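Local coordinates for haloacid dehalogenase/epoxide hydrolase family (Corynebacterium glutamicum ATCC 13032, PDB 2PR7), which is of unknown function but, as a haloacid dehalogenase-like protein that binds calcium, is probably a metal-dependent hydrolase, at residues 22-33 with 129-137. Residues are numbered along the deposited sequence; the frame is centred on the assembly and turned at random. Where two conformers were deposited one is given.
Sequences RWRNLLAAAKKN and GLFGLEGEF. With EDO (1,2-ethanediol), chain D.
Leu26 and Phe137 bring the two backbones to 6.2 Å between their CA atoms, and Ala29 and Leu133 approach almost as closely, where the C-terminal tail, having left helix 120-131 at Gly132 with positive phi, runs back along helix 17-32. The chain end is anchored by charge: Arg22 grips the terminal carboxylate side-on, NE to OXT of Phe137 at 2.9 Å in a salt bridge and NH2 to Phe137 O at 2.8 Å, both bonds nearly straight and close to the guanidinium plane. A bend at chi3 (75°) turns the guanidinium across to the tail, while NH1 pairs with Asp121 on the neighbouring helix. One water joins OXT to Arg22 O and Asn25 ND2. The Phe137 ring takes CD1 of Leu26 over one face in a CH-pi contact, 4.1 Å from the centroid, and meets Ala29 CB at CE2 (3.5 Å); Val124 and Val128 of helix 120-131 also touch the Phe137 side chain. Deeper in, Leu26 CD1 touches Leu133 CD1 at 3.6 Å. The other branch of Leu133, CD2, lies against the Asn33 amide, whose ND2 is held by Ala29 O (3.0 Å), an oxygen that also accepts from Asn33 N on the opposite face of its plane. The tail thus ties together two neighbouring helices packed beside the parallel sheet of a Rossmann-like HAD fold, its strands in the order 3-2-1-4-5.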
ATOM      1  N   ARG A  22       2.983  10.609   9.970  1.00 16.21           N
ATOM      2  CA  ARG A  22       3.716  10.772   8.712  1.00 16.32           C
ATOM      3  C   ARG A  22       3.046  10.036   7.536  1.00 14.08           C
ATOM      4  O   ARG A  22       2.851  10.584   6.469  1.00 15.77           O
ATOM      5  CB  ARG A  22       5.222  10.440   8.856  1.00 18.78           C
ATOM      6  CG  ARG A  22       5.964  11.362   9.748  1.00 23.71           C
ATOM      7  CD  ARG A  22       7.403  10.921   9.844  1.00 26.96           C
ATOM      8  NE  ARG A  22       8.177  11.244   8.641  1.00 23.49           N
ATOM      9  CZ  ARG A  22       9.473  10.971   8.523  1.00 26.68           C
ATOM     10  NH1 ARG A  22      10.085  10.366   9.526  1.00 26.79           N
ATOM     11  NH2 ARG A  22      10.148  11.274   7.413  1.00 26.23           N
ATOM     12  N   TRP A  23       2.556   8.853   7.788  1.00 15.80           N
ATOM     13  CA  TRP A  23       1.864   8.083   6.761  1.00 16.78           C
ATOM     14  C   TRP A  23       0.545   8.731   6.404  1.00 16.73           C
ATOM     15  O   TRP A  23       0.203   8.785   5.241  1.00 16.61           O
ATOM     16  CB  TRP A  23       1.592   6.698   7.302  1.00 17.66           C
ATOM     17  CG  TRP A  23       2.606   5.713   6.808  1.00 16.30           C
ATOM     18  CD1 TRP A  23       3.537   5.056   7.538  1.00 18.44           C
ATOM     19  CD2 TRP A  23       2.818   5.326   5.423  1.00 16.16           C
ATOM     20  NE1 TRP A  23       4.291   4.242   6.704  1.00 21.78           N
ATOM     21  CE2 TRP A  23       3.864   4.378   5.410  1.00 18.72           C
ATOM     22  CE3 TRP A  23       2.172   5.650   4.226  1.00 19.21           C
ATOM     23  CZ2 TRP A  23       4.308   3.745   4.230  1.00 19.92           C
ATOM     24  CZ3 TRP A  23       2.599   5.028   3.053  1.00 18.11           C
ATOM     25  CH2 TRP A  23       3.697   4.099   3.051  1.00 19.94           C
ATOM     26  N   ARG A  24      -0.167   9.277   7.388  1.00 17.69           N
ATOM     27  CA  ARG A  24      -1.449   9.903   7.106  1.00 16.16           C
ATOM     28  C   ARG A  24      -1.284  11.127   6.230  1.00 15.16           C
ATOM     29  O   ARG A  24      -2.029  11.355   5.295  1.00 18.05           O
ATOM     30  CB  ARG A  24      -2.196  10.236   8.384  1.00 19.23           C
ATOM     31  CG  ARG A  24      -2.830   8.996   8.985  1.00 26.23           C
ATOM     32  CD  ARG A  24      -3.581   9.301  10.222  1.00 32.40           C
ATOM     33  NE  ARG A  24      -4.145   8.066  10.784  1.00 36.55           N
ATOM     34  CZ  ARG A  24      -5.444   7.775  10.842  1.00 38.20           C
ATOM     35  NH1 ARG A  24      -6.369   8.642  10.420  1.00 38.29           N
ATOM     36  NH2 ARG A  24      -5.817   6.616  11.367  1.00 37.71           N
ATOM     37  N   ASN A  25      -0.225  11.884   6.464  1.00 15.61           N
ATOM     38  CA  ASN A  25       0.056  13.040   5.671  1.00 16.22           C
ATOM     39  C   ASN A  25       0.493  12.621   4.250  1.00 16.71           C
ATOM     40  O   ASN A  25       0.083  13.253   3.271  1.00 17.63           O
ATOM     41  CB  ASN A  25       1.132  13.902   6.384  1.00 19.04           C
ATOM     42  CG  ASN A  25       1.448  15.138   5.646  1.00 27.09           C
ATOM     43  OD1 ASN A  25       0.572  15.981   5.433  1.00 30.60           O
ATOM     44  ND2 ASN A  25       2.705  15.281   5.228  1.00 28.06           N
ATOM     45  N   LEU A  26       1.298  11.608   4.155  1.00 17.53           N
ATOM     46  CA  LEU A  26       1.739  11.126   2.866  1.00 17.03           C
ATOM     47  C   LEU A  26       0.537  10.604   2.033  1.00 16.55           C
ATOM     48  O   LEU A  26       0.370  10.981   0.882  1.00 18.18           O
ATOM     49  CB  LEU A  26       2.776  10.027   3.057  1.00 17.49           C
ATOM     50  CG  LEU A  26       3.404   9.391   1.840  1.00 17.78           C
ATOM     51  CD1 LEU A  26       4.109  10.467   1.002  1.00 19.56           C
ATOM     52  CD2 LEU A  26       4.359   8.296   2.319  1.00 21.20           C
ATOM     53  N   LEU A  27      -0.317   9.789   2.636  1.00 18.54           N
ATOM     54  CA  LEU A  27      -1.487   9.245   1.947  1.00 19.12           C
ATOM     55  C   LEU A  27      -2.424  10.356   1.557  1.00 16.35           C
ATOM     56  O   LEU A  27      -3.055  10.266   0.481  1.00 19.88           O
ATOM     57  CB  LEU A  27      -2.199   8.186   2.786  1.00 18.72           C
ATOM     58  CG  LEU A  27      -1.431   6.859   3.024  1.00 18.61           C
ATOM     59  CD1 LEU A  27      -2.103   6.084   4.150  1.00 18.07           C
ATOM     60  CD2 LEU A  27      -1.365   6.052   1.727  1.00 19.82           C
ATOM     61  N   ALA A  28      -2.592  11.365   2.393  1.00 17.69           N
ATOM     62  CA  ALA A  28      -3.441  12.490   2.029  1.00 19.68           C
ATOM     63  C   ALA A  28      -2.884  13.233   0.829  1.00 15.81           C
ATOM     64  O   ALA A  28      -3.646  13.635  -0.083  1.00 17.45           O
ATOM     65  CB  ALA A  28      -3.568  13.435   3.130  1.00 19.60           C
ATOM     66  N   ALA A  29      -1.585  13.449   0.814  1.00 17.71           N
ATOM     67  CA  ALA A  29      -0.956  14.079  -0.372  1.00 16.66           C
ATOM     68  C   ALA A  29      -1.111  13.243  -1.628  1.00 20.34           C
ATOM     69  O   ALA A  29      -1.351  13.783  -2.689  1.00 20.47           O
ATOM     70  CB  ALA A  29       0.540  14.423  -0.103  1.00 17.01           C
ATOM     71  N   ALA A  30      -0.994  11.946  -1.493  1.00 19.48           N
ATOM     72  CA  ALA A  30      -1.115  11.046  -2.633  1.00 17.93           C
ATOM     73  C   ALA A  30      -2.524  11.140  -3.180  1.00 18.58           C
ATOM     74  O   ALA A  30      -2.745  11.355  -4.378  1.00 19.71           O
ATOM     75  CB  ALA A  30      -0.823   9.668  -2.213  1.00 19.33           C
ATOM     76  N   LYS A  31      -3.500  11.045  -2.302  1.00 21.31           N
ATOM     77  CA  LYS A  31      -4.898  11.150  -2.703  0.80 24.44           C
ATOM     78  C   LYS A  31      -5.166  12.468  -3.472  1.00 22.11           C
ATOM     79  O   LYS A  31      -5.833  12.482  -4.560  1.00 22.56           O
ATOM     80  CB  LYS A  31      -5.785  11.044  -1.464  0.80 26.45           C
ATOM     81  CG  LYS A  31      -7.293  11.056  -1.740  0.80 33.89           C
ATOM     82  CD  LYS A  31      -8.081  10.742  -0.450  0.80 32.66           C
ATOM     83  CE  LYS A  31      -9.377  11.518  -0.341  0.80 39.99           C
ATOM     84  NZ  LYS A  31     -10.149  11.129   0.886  0.80 44.44           N
ATOM     85  N   LYS A  32      -4.665  13.580  -2.959  1.00 21.13           N
ATOM     86  CA  LYS A  32      -4.873  14.885  -3.624  1.00 21.30           C
ATOM     87  C   LYS A  32      -4.260  14.949  -5.011  1.00 21.24           C
ATOM     88  O   LYS A  32      -4.728  15.701  -5.859  1.00 24.48           O
ATOM     89  CB  LYS A  32      -4.265  16.013  -2.801  1.00 22.46           C
ATOM     90  CG  LYS A  32      -5.052  16.302  -1.517  1.00 30.71           C
ATOM     91  N   ASN A  33      -3.169  14.240  -5.218  1.00 20.78           N
ATOM     92  CA  ASN A  33      -2.524  14.140  -6.517  1.00 18.45           C
ATOM     93  C   ASN A  33      -3.228  13.096  -7.436  1.00 20.13           C
ATOM     94  O   ASN A  33      -2.790  12.850  -8.544  1.00 21.56           O
ATOM     95  CB  ASN A  33      -1.034  13.816  -6.352  1.00 22.13           C
ATOM     96  CG  ASN A  33      -0.171  15.043  -6.055  1.00 29.68           C
ATOM     97  OD1 ASN A  33       0.491  15.586  -6.949  1.00 35.41           O
ATOM     98  ND2 ASN A  33      -0.157  15.465  -4.798  1.00 24.52           N
ATOM     99  N   GLY A 129       9.309  10.410  -4.620  1.00 18.72           N
ATOM    100  CA  GLY A 129       9.928  10.533  -5.943  1.00 17.52           C
ATOM    101  C   GLY A 129       9.090   9.880  -7.040  1.00 17.30           C
ATOM    102  O   GLY A 129       8.925  10.452  -8.113  1.00 18.96           O
ATOM    103  N   LEU A 130       8.563   8.704  -6.760  1.00 17.01           N
ATOM    104  CA  LEU A 130       7.765   7.937  -7.703  1.00 17.59           C
ATOM    105  C   LEU A 130       6.472   8.647  -8.081  1.00 22.06           C
ATOM    106  O   LEU A 130       6.053   8.607  -9.227  1.00 23.88           O
ATOM    107  CB  LEU A 130       7.478   6.576  -7.123  1.00 18.98           C
ATOM    108  CG  LEU A 130       8.619   5.571  -7.232  1.00 17.42           C
ATOM    109  CD1 LEU A 130       8.385   4.392  -6.231  1.00 20.67           C
ATOM    110  CD2 LEU A 130       8.878   5.079  -8.660  1.00 17.50           C
ATOM    111  N   PHE A 131       5.868   9.325  -7.116  1.00 20.48           N
ATOM    112  CA  PHE A 131       4.580   9.999  -7.327  1.00 22.75           C
ATOM    113  C   PHE A 131       4.698  11.479  -7.601  1.00 23.61           C
ATOM    114  O   PHE A 131       3.706  12.109  -7.960  1.00 27.43           O
ATOM    115  CB  PHE A 131       3.628   9.689  -6.148  1.00 21.77           C
ATOM    116  CG  PHE A 131       3.222   8.255  -6.118  1.00 21.91           C
ATOM    117  CD1 PHE A 131       2.371   7.765  -7.098  1.00 25.52           C
ATOM    118  CD2 PHE A 131       3.708   7.376  -5.181  1.00 25.40           C
ATOM    119  CE1 PHE A 131       2.015   6.429  -7.117  1.00 24.09           C
ATOM    120  CE2 PHE A 131       3.344   6.027  -5.208  1.00 24.20           C
ATOM    121  CZ  PHE A 131       2.490   5.573  -6.174  1.00 23.49           C
ATOM    122  N   GLY A 132       5.907  12.045  -7.482  1.00 21.77           N
ATOM    123  CA  GLY A 132       6.128  13.476  -7.743  1.00 20.55           C
ATOM    124  C   GLY A 132       5.469  14.393  -6.766  1.00 21.53           C
ATOM    125  O   GLY A 132       5.069  15.482  -7.143  1.00 20.55           O
ATOM    126  N   LEU A 133       5.419  13.969  -5.519  1.00 22.34           N
ATOM    127  CA  LEU A 133       4.810  14.748  -4.460  1.00 20.59           C
ATOM    128  C   LEU A 133       5.754  15.878  -4.063  1.00 25.46           C
ATOM    129  O   LEU A 133       6.980  15.758  -4.183  1.00 26.99           O
ATOM    130  CB  LEU A 133       4.461  13.860  -3.272  1.00 20.25           C
ATOM    131  CG  LEU A 133       3.653  12.604  -3.546  1.00 21.45           C
ATOM    132  CD1 LEU A 133       3.393  11.909  -2.222  1.00 24.54           C
ATOM    133  CD2 LEU A 133       2.336  12.889  -4.310  1.00 22.68           C
ATOM    134  N   GLU A 134       5.169  16.973  -3.608  1.00 26.98           N
ATOM    135  CA  GLU A 134       5.937  18.159  -3.272  0.50 27.03           C
ATOM    136  C   GLU A 134       6.037  18.289  -1.752  1.00 29.27           C
ATOM    137  O   GLU A 134       5.076  18.048  -1.032  1.00 32.66           O
ATOM    138  CB  GLU A 134       5.304  19.396  -3.912  0.50 28.48           C
ATOM    139  CG  GLU A 134       5.692  19.614  -5.385  0.50 31.25           C
ATOM    140  N   GLY A 135       7.234  18.631  -1.281  1.00 27.17           N
ATOM    141  CA  GLY A 135       7.499  18.809   0.149  1.00 27.22           C
ATOM    142  C   GLY A 135       8.228  17.656   0.813  1.00 26.07           C
ATOM    143  O   GLY A 135       8.559  16.643   0.176  1.00 24.91           O
ATOM    144  N   GLU A 136       8.497  17.820   2.099  1.00 21.42           N
ATOM    145  CA  GLU A 136       9.141  16.779   2.895  1.00 23.69           C
ATOM    146  C   GLU A 136       8.086  16.053   3.716  1.00 21.13           C
ATOM    147  O   GLU A 136       7.352  16.659   4.458  1.00 24.87           O
ATOM    148  CB  GLU A 136      10.170  17.365   3.841  1.00 20.49           C
ATOM    149  CG  GLU A 136      11.270  18.141   3.233  1.00 25.47           C
ATOM    150  CD  GLU A 136      12.194  18.722   4.321  1.00 25.32           C
ATOM    151  OE1 GLU A 136      12.709  17.903   5.114  1.00 30.64           O
ATOM    152  OE2 GLU A 136      12.388  19.956   4.364  1.00 26.65           O
ATOM    153  N   PHE A 137       8.088  14.728   3.627  1.00 19.55           N
ATOM    154  CA  PHE A 137       7.115  13.903   4.312  1.00 19.50           C
ATOM    155  C   PHE A 137       7.757  13.080   5.423  1.00 22.64           C
ATOM    156  O   PHE A 137       8.986  12.918   5.411  1.00 25.03           O
ATOM    157  CB  PHE A 137       6.442  13.008   3.272  1.00 22.34           C
ATOM    158  CG  PHE A 137       5.540  13.764   2.349  1.00 23.06           C
ATOM    159  CD1 PHE A 137       6.027  14.364   1.186  1.00 20.69           C
ATOM    160  CD2 PHE A 137       4.193  13.968   2.720  1.00 19.56           C
ATOM    161  CE1 PHE A 137       5.191  15.076   0.351  1.00 22.12           C
ATOM    162  CE2 PHE A 137       3.365  14.663   1.901  1.00 20.75           C
ATOM    163  CZ  PHE A 137       3.864  15.246   0.716  1.00 25.04           C
ATOM    164  OXT PHE A 137       7.072  12.637   6.367  1.00 21.90           O
TER
HETATM  165  C1  EDO D 138      -2.859   4.687   9.853  1.00 42.14           C
HETATM  166  O1  EDO D 138      -2.825   5.411  11.086  1.00 35.51           O
HETATM  167  C2  EDO D 138      -1.754   5.290   9.024  1.00 38.11           C
HETATM  168  O2  EDO D 138      -0.519   4.724   9.486  1.00 44.85           O
HETATM  169  O   HOH W   1       4.423  12.973   6.130  1.00 25.19           O
HETATM  170  O   HOH W   2       2.219  17.193  -3.333  1.00 41.04           O
HETATM  171  O   HOH W   3       2.676  17.539  -6.430  1.00 47.21           O